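Local coordinates for protein F420-dependent alcohol dehydrogenase (Methanoculleus thermophilus, PDB 1RHC) that probably oxidises secondary alcohols to ketones with coenzyme F420 as hydride acceptor, using a TIM-barrel fold of the bacterial luciferase family, at residues V135-M138 with L139-D143. Sequence-based numbering, arbitrary orientation.
Sequences VMRM and LWESD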
loop_
_atom_site.group_PDB
_atom_site.type_symbol
_atom_site.label_atom_id
_atom_site.label_comp_id
_atom_site.label_asym_id
_atom_site.label_seq_id
_atom_site.Cartn_x
_atom_site.Cartn_y
_atom_site.Cartn_z
ATOM N N VAL A 135 17.319 0.068 7.958
ATOM C CA VAL A 135 16.064 -0.158 8.690
ATOM C C VAL A 135 15.281 -1.323 8.089
ATOM O O VAL A 135 14.789 -2.199 8.810
ATOM C CB VAL A 135 15.212 1.142 8.669
ATOM C CG1 VAL A 135 13.730 0.874 9.086
ATOM C CG2 VAL A 135 15.851 2.123 9.646
ATOM N N MET A 136 15.173 -1.349 6.762
ATOM C CA MET A 136 14.444 -2.419 6.114
ATOM C C MET A 136 15.101 -3.766 6.382
ATOM O O MET A 136 14.433 -4.745 6.733
ATOM C CB MET A 136 14.368 -2.121 4.609
ATOM C CG MET A 136 13.505 -0.897 4.334
ATOM S SD MET A 136 13.649 -0.351 2.576
ATOM C CE MET A 136 13.139 -1.752 1.680
ATOM N N ARG A 137 16.425 -3.825 6.225
ATOM C CA ARG A 137 17.127 -5.085 6.450
ATOM C C ARG A 137 17.032 -5.566 7.904
ATOM O O ARG A 137 16.835 -6.769 8.156
ATOM C CB ARG A 137 18.586 -4.955 5.999
ATOM C CG ARG A 137 18.744 -5.091 4.457
ATOM C CD ARG A 137 20.203 -5.100 4.049
ATOM N NE ARG A 137 20.433 -4.965 2.608
ATOM C CZ ARG A 137 20.125 -5.879 1.699
ATOM N NH1 ARG A 137 19.549 -7.020 2.058
ATOM N NH2 ARG A 137 20.430 -5.660 0.420
ATOM N N MET A 138 17.184 -4.650 8.860
ATOM C CA MET A 138 17.053 -5.027 10.272
ATOM C C MET A 138 15.693 -5.664 10.510
ATOM O O MET A 138 15.582 -6.694 11.189
ATOM C CB MET A 138 17.175 -3.805 11.185
ATOM C CG MET A 138 18.577 -3.223 11.321
ATOM S SD MET A 138 18.487 -1.782 12.416
ATOM C CE MET A 138 17.708 -2.546 13.803
ATOM N N LEU A 139 14.648 -5.072 9.936
ATOM C CA LEU A 139 13.312 -5.618 10.147
ATOM C C LEU A 139 13.104 -6.931 9.429
ATOM O O LEU A 139 12.444 -7.835 9.944
ATOM C CB LEU A 139 12.259 -4.602 9.709
ATOM C CG LEU A 139 12.053 -3.427 10.660
ATOM C CD1 LEU A 139 11.203 -2.376 9.968
ATOM C CD2 LEU A 139 11.368 -3.874 11.934
ATOM N N TRP A 140 13.654 -7.047 8.226
ATOM C CA TRP A 140 13.492 -8.299 7.498
ATOM C C TRP A 140 14.273 -9.466 8.097
ATOM O O TRP A 140 13.830 -10.632 8.072
ATOM C CB TRP A 140 13.984 -8.137 6.081
ATOM C CG TRP A 140 13.063 -7.367 5.217
ATOM C CD1 TRP A 140 11.707 -7.191 5.389
ATOM C CD2 TRP A 140 13.410 -6.728 3.990
ATOM N NE1 TRP A 140 11.197 -6.470 4.319
ATOM C CE2 TRP A 140 12.216 -6.174 3.451
ATOM C CE3 TRP A 140 14.614 -6.567 3.287
ATOM C CZ2 TRP A 140 12.197 -5.472 2.239
ATOM C CZ3 TRP A 140 14.592 -5.870 2.071
ATOM C CH2 TRP A 140 13.381 -5.333 1.566
ATOM N N GLU A 141 15.435 -9.135 8.641
ATOM C CA GLU A 141 16.360 -10.164 9.129
ATOM C C GLU A 141 16.358 -10.491 10.614
ATOM O O GLU A 141 16.835 -11.564 11.006
ATOM C CB GLU A 141 17.776 -9.763 8.703
ATOM C CG GLU A 141 17.905 -9.679 7.189
ATOM C CD GLU A 141 19.154 -8.937 6.697
ATOM O OE1 GLU A 141 20.019 -8.529 7.507
ATOM O OE2 GLU A 141 19.268 -8.760 5.471
ATOM N N SER A 142 15.805 -9.612 11.438
ATOM C CA SER A 142 15.854 -9.838 12.896
ATOM C C SER A 142 14.855 -10.834 13.438
ATOM O O SER A 142 13.728 -10.911 12.972
ATOM C CB SER A 142 15.683 -8.519 13.649
ATOM O OG SER A 142 16.758 -7.642 13.370
ATOM N N ASP A 143 15.273 -11.584 14.459
ATOM C CA ASP A 143 14.415 -12.587 15.076
ATOM C C ASP A 143 13.850 -12.081 16.387
ATOM O O ASP A 143 13.112 -12.792 17.057
ATOM C CB ASP A 143 15.203 -13.875 15.344
ATOM C CG ASP A 143 15.672 -14.542 14.071
ATOM O OD1 ASP A 143 16.548 -13.976 13.376
ATOM O OD2 ASP A 143 15.156 -15.636 13.758
#
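Met138 O accepts two hydrogen bonds from Ser142, one from OG at 2.7 Å and one from the backbone N at 2.9 Å, and the two donors approach from opposite faces of the carbonyl plane. The hydroxyl swings back over the helix end because OG lies beside its own backbone N (chi1 -64°). Ser142 is also where the chain leaves helical geometry, and its hydroxyl adds a second bond to the last i to i+4 acceptor, consistent with a side-chain cap at the C-terminal end of helix 122-141. The preceding i to i+4 bonds are regular, as in Trp140 N to Met136 O at 2.9 Å.

Apolar contacts follow the same spacing. The Met136 chain, bent at chi3 (59°), runs beside the indole and sets CE 3.6 Å from Trp140 CH2. Val135 CG1 meets Leu139 CD1 at 4.2 Å. Separately, the polar Met136 O sits 3.2 Å above one face of the Trp140 ring, offset toward its rim, and Trp140 NE1 is hydrogen-bonded to Ala86 O, which ties the ring to helix 82-95.

Among the charged groups, Arg137 and Glu141 extend side by side, but the salt bridge from NH1 to OE2 is long at 3.8 Å, with guanidinium and carboxylate planes 38° apart. Arg137 NH2 forms a salt bridge with Asp188 OD1 and a hydrogen bond with Tyr186 O. Glu141 would probably contribute little, its OE2 lying close to Glu167 OE2, whereas Ser142 satisfies a last-turn carbonyl and Trp140 docks this barrel-flanking helix on its neighbour.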